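Local coordinates for conserved hypothetical protein, putative anti-sigma factor (Parabacteroides distasonis, PDB 4M0N) that probably acts as a FecR-family anti-sigma factor in a membrane-bound signalling pathway, this chain being the part that holds its FecR and FecR C-terminal regions, at residues Leu20-Asn26 against Ala45-Tyr51; Asp58-Met64 against Lys78-Thr84; Phe70-Glu76 against Val91-Phe96. The protein carries 1 engineered substitution. One frame throughout, in Å; residues are numbered along the deposited sequence. Where two conformers were deposited one is given.

Contact 1: Leu20-Asn26 against Ala45-Tyr51. With MG (magnesium ion), chain B.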
# COMPACT_ATOMS: atom_id res chain seq x y z
N LEU A 20 2.63 23.02 -9.32
CA LEU A 20 2.17 21.71 -8.77
C LEU A 20 1.37 20.94 -9.80
O LEU A 20 0.51 21.49 -10.49
CB LEU A 20 1.33 21.89 -7.51
CG LEU A 20 2.08 22.02 -6.20
CD1 LEU A 20 1.11 22.48 -5.12
CD2 LEU A 20 2.79 20.73 -5.80
N THR A 21 1.70 19.67 -9.93
CA THR A 21 0.84 18.80 -10.69
C THR A 21 0.42 17.63 -9.84
O THR A 21 1.03 17.31 -8.81
CB THR A 21 1.45 18.29 -12.00
OG1 THR A 21 0.40 17.75 -12.82
CG2 THR A 21 2.50 17.24 -11.74
N GLU A 22 -0.62 16.99 -10.32
CA GLU A 22 -1.19 15.92 -9.60
C GLU A 22 -1.58 14.83 -10.55
O GLU A 22 -2.21 15.07 -11.60
CB GLU A 22 -2.42 16.45 -8.87
CG GLU A 22 -3.05 15.47 -7.95
CD GLU A 22 -4.12 16.12 -7.07
OE1 GLU A 22 -3.85 17.12 -6.37
OE2 GLU A 22 -5.22 15.57 -7.06
N ILE A 23 -1.21 13.61 -10.19
CA ILE A 23 -1.65 12.47 -10.94
C ILE A 23 -2.40 11.53 -10.05
O ILE A 23 -2.13 11.43 -8.84
CB ILE A 23 -0.47 11.74 -11.61
CG1 ILE A 23 0.55 11.26 -10.60
CG2 ILE A 23 0.20 12.68 -12.59
CD1 ILE A 23 1.77 10.65 -11.25
N SER A 24 -3.34 10.85 -10.67
CA SER A 24 -4.13 9.88 -9.97
C SER A 24 -4.20 8.66 -10.84
O SER A 24 -4.00 8.72 -12.07
CB SER A 24 -5.50 10.46 -9.68
OG SER A 24 -6.29 10.47 -10.81
N VAL A 25 -4.48 7.54 -10.19
CA VAL A 25 -4.51 6.24 -10.81
C VAL A 25 -5.86 5.63 -10.52
O VAL A 25 -6.29 5.55 -9.37
CB VAL A 25 -3.41 5.33 -10.24
CG1 VAL A 25 -3.33 4.03 -11.01
CG2 VAL A 25 -2.06 6.06 -10.30
N ASN A 26 -6.55 5.23 -11.56
CA ASN A 26 -7.84 4.59 -11.40
C ASN A 26 -7.71 3.22 -10.80
O ASN A 26 -6.64 2.57 -10.85
CB ASN A 26 -8.52 4.44 -12.75
CG ASN A 26 -8.89 5.76 -13.37
OD1 ASN A 26 -9.23 6.71 -12.68
ND2 ASN A 26 -8.83 5.83 -14.68
N ALA A 45 -3.13 1.28 -7.96
CA ALA A 45 -4.52 1.59 -8.18
C ALA A 45 -5.11 2.42 -7.05
O ALA A 45 -4.94 2.09 -5.88
CB ALA A 45 -5.31 0.27 -8.28
N GLY A 46 -5.77 3.52 -7.40
CA GLY A 46 -6.50 4.29 -6.38
C GLY A 46 -5.72 5.39 -5.71
O GLY A 46 -6.18 5.97 -4.70
N THR A 47 -4.53 5.64 -6.22
CA THR A 47 -3.58 6.56 -5.59
C THR A 47 -3.53 7.91 -6.25
O THR A 47 -3.68 8.03 -7.46
CB THR A 47 -2.20 5.93 -5.65
OG1 THR A 47 -2.28 4.66 -5.01
CG2 THR A 47 -1.15 6.79 -5.03
N VAL A 48 -3.27 8.91 -5.42
CA VAL A 48 -3.04 10.29 -5.86
C VAL A 48 -1.72 10.76 -5.34
O VAL A 48 -1.39 10.50 -4.16
CB VAL A 48 -4.08 11.26 -5.29
CG1 VAL A 48 -3.92 12.63 -5.95
CG2 VAL A 48 -5.48 10.72 -5.45
N MET A 49 -0.96 11.44 -6.20
CA MET A 49 0.28 12.06 -5.82
C MET A 49 0.39 13.47 -6.42
O MET A 49 0.05 13.70 -7.60
CB MET A 49 1.50 11.19 -6.20
CG MET A 49 2.83 11.83 -5.83
SD MET A 49 4.26 10.79 -6.13
CE MET A 49 4.33 10.78 -7.90
N ARG A 50 0.87 14.40 -5.60
CA ARG A 50 1.04 15.81 -5.94
C ARG A 50 2.51 16.12 -5.80
O ARG A 50 3.14 15.79 -4.78
CB ARG A 50 0.20 16.60 -4.90
CG ARG A 50 -0.33 17.97 -5.18
CD ARG A 50 -1.24 18.34 -3.99
NE ARG A 50 -2.44 17.50 -4.00
CZ ARG A 50 -2.82 16.59 -3.09
NH1 ARG A 50 -2.13 16.34 -1.98
NH2 ARG A 50 -3.94 15.91 -3.33
N TYR A 51 3.09 16.73 -6.84
CA TYR A 51 4.52 17.04 -6.86
C TYR A 51 4.72 18.28 -7.71
O TYR A 51 3.85 18.59 -8.55
CB TYR A 51 5.34 15.86 -7.38
CG TYR A 51 5.00 15.42 -8.81
CD1 TYR A 51 4.00 14.50 -9.04
CD2 TYR A 51 5.73 15.88 -9.90
CE1 TYR A 51 3.68 14.08 -10.31
CE2 TYR A 51 5.42 15.45 -11.20
CZ TYR A 51 4.40 14.53 -11.38
OH TYR A 51 4.04 14.08 -12.64
MG MG B . -8.02 6.30 -3.80
O HOH W 1 -7.13 7.57 -7.77
O HOH W 2 -7.51 8.24 -3.78
O HOH W 3 -7.43 6.02 -1.87
O HOH W 4 -8.90 6.52 -5.75
O HOH W 5 -10.00 6.72 -3.01
O HOH W 6 -8.53 4.33 -3.87
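Thr21 lays its CG2 methyl over one face of the Tyr51 ring in a CH-pi contact, 3.6 Å from the ring centroid and shifted toward CZ. The Tyr51 ring is turned toward Thr21 across the strand pair because CG stands between the backbone N and carbonyl carbon (chi1 60°). Beside it Ile23 CD1 meets the ring edge, 4.0 Å from Tyr51 CE1.

On the other face of the sheet Glu22 and Arg50 run side by side. Glu22 OE1 takes Arg50 NE at 2.8 Å and, weakly, NH2; it lies in the guanidinium plane but is met from above the carboxylate plane, the two planes standing 79° apart. Arg50 NH1 has its own salt bridge to Glu63.

Backbone bonds pair Thr21 with Tyr51 and Ile23 with Met49 in antiparallel fashion. Past the strands, Val25 N bonds to Thr47 O, and Gly46 N bonds to Val25 O at 2.9 Å. Gly46 has a positive phi (91°), and its O binds magnesium at 2.1 Å; five waters complete the shell. With one protein oxygen among six ligands, the ion is bound largely as a hydrated one, and the protein contributes a neutral carbonyl rather than a charged group.

Contact 2: Asp58-Met64 against Lys78-Thr84; sequences DIRLVEM and KPFIVRT
Parallel pairing of strands 60-64 and 80-83 sets Arg60 to Glu63 in register beside Phe80 to Arg83. Arg60 N bonds to Pro79 O and Ile81 N to Arg60 O; Val62 repeats the pattern with Ile81 O and Arg83 N, and Met64 N closes it on Arg83 O.

The Arg60 chain bends at chi3 (-74°) and turns its guanidinium side-on to Lys78 O, gripping that one oxygen with NE at 2.9 Å and NH2 at 2.8 Å. Phe80 CB lies over a face of the guanidinium, whose plane is 86° from the Phe80 ring. NH1 goes on to Asp37 and Met73 O, NH2 to Leu92 O. Cut back to an alanine, this position would probably leave Lys78 O without either side-chain donor, take from Asp37 its salt-bridge partner and open a gap beside Phe80.

Two strands can run parallel here because the chain between them crosses to the opposing sheet of the FecR beta-sandwich as strand 67-72. Val62 and Val82 face that sheet. On the other side Leu61 CD1 packs 3.7 Å from Ile81 CG2 and sits over the centre of the Arg83 guanidinium, which salt-bridges Asp88. A water links Arg83 NH1 to Glu63 OE2, while Glu63 OE1 pairs with Arg50.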
# COMPACT_ATOMS: atom_id res chain seq x y z
N ASP A 58 14.78 23.44 -0.36
CA ASP A 58 15.87 22.63 0.21
C ASP A 58 15.46 21.17 0.48
O ASP A 58 16.26 20.36 0.96
CB ASP A 58 16.39 23.25 1.51
CG ASP A 58 15.32 23.34 2.59
OD1 ASP A 58 14.20 23.83 2.29
OD2 ASP A 58 15.58 22.92 3.74
N ILE A 59 14.20 20.84 0.20
CA ILE A 59 13.74 19.47 0.33
C ILE A 59 13.03 19.12 -0.96
O ILE A 59 12.54 20.00 -1.67
CB ILE A 59 12.79 19.28 1.54
CG1 ILE A 59 11.55 20.17 1.41
CG2 ILE A 59 13.51 19.60 2.84
CD1 ILE A 59 10.43 19.79 2.35
N ARG A 60 13.04 17.84 -1.28
CA ARG A 60 12.27 17.33 -2.38
C ARG A 60 10.99 16.76 -1.77
O ARG A 60 11.00 15.65 -1.28
CB ARG A 60 13.06 16.22 -3.07
CG ARG A 60 14.32 16.72 -3.76
CD ARG A 60 15.14 15.56 -4.30
NE ARG A 60 15.82 14.84 -3.24
CZ ARG A 60 16.35 13.62 -3.35
NH1 ARG A 60 16.26 12.94 -4.48
NH2 ARG A 60 17.00 13.08 -2.33
N LEU A 61 9.90 17.52 -1.83
CA LEU A 61 8.64 17.14 -1.17
C LEU A 61 7.56 16.72 -2.15
O LEU A 61 7.27 17.42 -3.10
CB LEU A 61 8.10 18.33 -0.37
CG LEU A 61 6.75 18.12 0.33
CD1 LEU A 61 6.94 17.18 1.50
CD2 LEU A 61 6.24 19.47 0.79
N VAL A 62 6.95 15.56 -1.89
CA VAL A 62 5.76 15.13 -2.59
C VAL A 62 4.69 14.76 -1.54
O VAL A 62 5.01 14.49 -0.36
CB VAL A 62 6.02 14.01 -3.61
CG1 VAL A 62 7.15 14.41 -4.57
CG2 VAL A 62 6.32 12.68 -2.94
N GLU A 63 3.43 14.86 -1.95
CA GLU A 63 2.30 14.49 -1.11
C GLU A 63 1.60 13.34 -1.78
O GLU A 63 1.44 13.32 -3.00
CB GLU A 63 1.31 15.64 -0.91
CG GLU A 63 1.82 16.76 -0.02
CD GLU A 63 0.82 17.91 0.12
OE1 GLU A 63 -0.14 17.97 -0.65
OE2 GLU A 63 1.03 18.75 1.00
N MET A 64 1.21 12.34 -0.99
CA MET A 64 0.60 11.19 -1.56
C MET A 64 -0.46 10.61 -0.65
O MET A 64 -0.33 10.64 0.57
CB MET A 64 1.69 10.14 -1.85
CG MET A 64 1.20 8.97 -2.65
SD MET A 64 0.60 7.55 -1.71
CE MET A 64 2.14 7.08 -0.90
N LYS A 78 19.79 17.13 -0.05
CA LYS A 78 18.41 17.49 -0.31
C LYS A 78 17.51 16.29 0.03
O LYS A 78 17.29 15.42 -0.80
CB LYS A 78 18.26 17.88 -1.78
CG LYS A 78 17.22 18.95 -2.05
CD LYS A 78 17.35 19.44 -3.49
CE LYS A 78 16.12 20.21 -3.96
NZ LYS A 78 16.24 20.62 -5.38
N PRO A 79 17.06 16.22 1.29
CA PRO A 79 16.22 15.08 1.66
C PRO A 79 14.96 15.04 0.81
O PRO A 79 14.47 16.08 0.34
CB PRO A 79 15.85 15.38 3.10
CG PRO A 79 16.92 16.28 3.61
CD PRO A 79 17.31 17.12 2.43
N PHE A 80 14.47 13.82 0.60
CA PHE A 80 13.23 13.59 -0.13
C PHE A 80 12.18 13.24 0.92
O PHE A 80 12.45 12.39 1.75
CB PHE A 80 13.43 12.39 -1.06
CG PHE A 80 12.31 12.19 -2.03
CD1 PHE A 80 11.14 11.52 -1.64
CD2 PHE A 80 12.44 12.62 -3.34
CE1 PHE A 80 10.12 11.33 -2.56
CE2 PHE A 80 11.41 12.45 -4.25
CZ PHE A 80 10.25 11.79 -3.86
N ILE A 81 11.03 13.89 0.86
CA ILE A 81 9.96 13.62 1.82
C ILE A 81 8.69 13.20 1.12
O ILE A 81 8.15 13.93 0.25
CB ILE A 81 9.69 14.83 2.72
CG1 ILE A 81 10.93 15.16 3.55
CG2 ILE A 81 8.47 14.53 3.60
CD1 ILE A 81 10.76 16.35 4.47
N VAL A 82 8.19 12.02 1.48
CA VAL A 82 6.86 11.63 1.05
C VAL A 82 5.93 11.99 2.21
O VAL A 82 6.01 11.41 3.29
CB VAL A 82 6.75 10.14 0.75
CG1 VAL A 82 5.28 9.79 0.42
CG2 VAL A 82 7.69 9.75 -0.39
N ARG A 83 5.06 12.96 1.98
CA ARG A 83 4.14 13.44 3.00
C ARG A 83 2.78 12.82 2.82
O ARG A 83 2.09 13.03 1.81
CB ARG A 83 4.02 14.96 2.94
CG ARG A 83 2.98 15.56 3.90
CD ARG A 83 3.33 17.01 4.20
NE ARG A 83 4.59 17.08 4.93
CZ ARG A 83 5.38 18.14 4.99
NH1 ARG A 83 5.04 19.28 4.40
NH2 ARG A 83 6.51 18.07 5.69
N THR A 84 2.43 12.02 3.81
CA THR A 84 1.12 11.46 3.92
C THR A 84 0.42 12.05 5.14
O THR A 84 1.03 12.68 6.01
CB THR A 84 1.15 9.95 4.06
OG1 THR A 84 1.62 9.60 5.37
CG2 THR A 84 2.01 9.32 3.01
O HOH W 7 3.08 19.93 2.40

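Contact 3: Phe70-Glu76 against Val91-Phe96. Engineered in segment 91-96: Ala94 (natural residue Thr).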
# COMPACT_ATOMS: atom_id res chain seq x y z
N PHE A 70 8.65 4.18 -4.16
CA PHE A 70 9.62 5.20 -4.49
C PHE A 70 11.03 4.63 -4.59
O PHE A 70 11.48 3.93 -3.68
CB PHE A 70 9.62 6.25 -3.39
CG PHE A 70 8.33 6.97 -3.25
CD1 PHE A 70 7.30 6.42 -2.52
CD2 PHE A 70 8.14 8.20 -3.86
CE1 PHE A 70 6.09 7.07 -2.42
CE2 PHE A 70 6.95 8.86 -3.78
CZ PHE A 70 5.92 8.29 -3.05
N ASN A 71 11.72 4.91 -5.69
CA ASN A 71 13.14 4.63 -5.76
C ASN A 71 13.82 5.98 -5.86
O ASN A 71 13.93 6.55 -6.94
CB ASN A 71 13.46 3.74 -6.95
CG ASN A 71 14.91 3.31 -6.99
OD1 ASN A 71 15.74 3.87 -6.32
ND2 ASN A 71 15.20 2.32 -7.81
N VAL A 72 14.22 6.50 -4.70
CA VAL A 72 14.72 7.85 -4.59
C VAL A 72 16.18 8.01 -4.93
O VAL A 72 17.03 7.39 -4.32
CB VAL A 72 14.45 8.45 -3.18
CG1 VAL A 72 15.07 9.85 -3.07
CG2 VAL A 72 12.96 8.50 -2.93
N MET A 73 16.44 8.86 -5.92
CA MET A 73 17.78 9.27 -6.30
C MET A 73 18.52 9.94 -5.15
O MET A 73 18.01 10.86 -4.53
CB MET A 73 17.67 10.23 -7.49
CG MET A 73 17.56 9.53 -8.83
SD MET A 73 19.15 8.86 -9.42
CE MET A 73 20.28 10.10 -8.86
N ARG A 74 19.73 9.46 -4.85
CA ARG A 74 20.45 9.91 -3.69
C ARG A 74 20.83 11.36 -3.91
O ARG A 74 21.44 11.71 -4.92
CB ARG A 74 21.69 9.07 -3.40
CG ARG A 74 22.34 9.45 -2.08
CD ARG A 74 23.47 8.51 -1.69
NE ARG A 74 23.85 8.77 -0.30
CZ ARG A 74 23.24 8.26 0.77
NH1 ARG A 74 22.22 7.42 0.65
NH2 ARG A 74 23.66 8.58 1.99
N ASP A 75 20.40 12.19 -2.97
CA ASP A 75 20.91 13.53 -2.81
C ASP A 75 21.01 13.76 -1.31
O ASP A 75 20.01 14.06 -0.65
CB ASP A 75 19.99 14.54 -3.49
CG ASP A 75 20.63 15.91 -3.60
OD1 ASP A 75 21.45 16.26 -2.74
OD2 ASP A 75 20.28 16.65 -4.54
N GLU A 76 22.21 13.59 -0.76
CA GLU A 76 22.44 13.82 0.67
C GLU A 76 22.14 15.28 1.03
O GLU A 76 21.68 15.58 2.14
CB GLU A 76 23.87 13.47 1.07
CG GLU A 76 24.21 11.99 1.03
CD GLU A 76 25.64 11.69 1.48
OE1 GLU A 76 26.53 12.53 1.25
OE2 GLU A 76 25.88 10.60 2.06
N VAL A 91 13.99 10.47 3.35
CA VAL A 91 15.16 9.72 2.98
C VAL A 91 16.18 10.65 2.32
O VAL A 91 15.84 11.75 1.87
CB VAL A 91 14.88 8.54 2.02
CG1 VAL A 91 13.78 7.62 2.55
CG2 VAL A 91 14.58 9.00 0.61
N LEU A 92 17.41 10.17 2.23
CA LEU A 92 18.38 10.80 1.34
C LEU A 92 18.49 10.05 0.01
O LEU A 92 18.64 10.65 -1.05
CB LEU A 92 19.75 10.85 2.01
CG LEU A 92 19.79 11.50 3.39
CD1 LEU A 92 21.24 11.48 3.88
CD2 LEU A 92 19.28 12.93 3.36
N GLY A 93 18.44 8.74 0.10
CA GLY A 93 18.49 7.87 -1.07
C GLY A 93 18.07 6.53 -0.55
O GLY A 93 18.71 5.99 0.33
N ALA A 94 16.94 6.02 -1.02
CA ALA A 94 16.41 4.73 -0.57
C ALA A 94 15.30 4.31 -1.50
O ALA A 94 14.78 5.14 -2.25
CB ALA A 94 15.85 4.86 0.84
N SER A 95 14.94 3.04 -1.49
CA SER A 95 13.73 2.62 -2.20
C SER A 95 12.82 1.98 -1.19
O SER A 95 13.24 1.18 -0.35
CB SER A 95 13.99 1.74 -3.42
OG SER A 95 14.49 0.43 -3.11
N PHE A 96 11.56 2.35 -1.27
CA PHE A 96 10.61 1.97 -0.23
C PHE A 96 9.19 2.11 -0.72
O PHE A 96 8.90 2.92 -1.62
CB PHE A 96 10.81 2.82 1.01
CG PHE A 96 10.72 4.30 0.72
CD1 PHE A 96 11.81 5.00 0.21
CD2 PHE A 96 9.55 4.99 0.95
CE1 PHE A 96 11.70 6.35 -0.10
CE2 PHE A 96 9.43 6.34 0.61
CZ PHE A 96 10.53 7.02 0.12
O HOH W 8 20.27 5.21 2.24
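Phe70 sets its CB over one face of the Phe96 ring, 4.0 Å from that ring's centroid, as a CH-pi contact. The two rings themselves scarcely overlap: their planes are only 15° apart, but they are displaced along each other until the centroids stand 5.4 Å apart. A chi1 of 56° brings the Phe96 ring across to Phe70. Val72 divides its two methyls between neighbours, CG2 lying 3.8 Å from Phe96 CE1 and CG1 3.8 Å from Val91 CG2. On the reverse face Asn71 packs against Ser95 CB, while Ser95 OG is bonded to Thr113.

Reciprocal backbone bonds join Phe70 and Phe96, the shorter from Phe70 N to Phe96 O at 2.8 Å. Val72 N bonds to the carbonyl O of Ala94, an engineered residue replacing threonine.

Beyond the strands the two segments stay together. Asp75 N donates to Leu92 O at 3.0 Å. Gly93 comes so near Arg74 that a side chain on it would run into Arg74 CB. Arg74, extended from CG to NE, brings its guanidinium beside Leu92, whose CB lies over one face toward the rim. In the guanidinium plane, NH2 bonds to the anti lone pair of Glu76 OE2 at 3.0 Å in a salt bridge, and a water held by Gly93 O is reached weakly from NH1.

Phe70, Val72 and Phe96 thus face the opposing sheet, where Val62, Phe80, Val82 and Val116 receive them. This is an antiparallel strand pair with its apolar face turned into the core of a beta-sandwich, here that of the FecR region.

In the fold
From the N terminus, contact 1 closes first: the chain leaves strand 21-24, makes the hairpin strands 31-34 and 40-43 in the opposite sheet, and returns as strand 48-51. Strand 60-65 then follows next to 48-51 in the same sheet, where Met49 packs on Glu63, so contact 2 extends what contact 1 began. Contact 2 closes the excursion through strand 67-72. After 78-84 the chain adds strand 88-91 beside 80-83 and passes to strand 94-100 in the other sheet, where contact 3 closes that loop. Contacts 2 and 3 cross, their segments alternating along the chain, and Phe70 against Val82 ties the two sheets. Met49 against Phe70 connects contacts 1 and 3. All three lie in the FecR region.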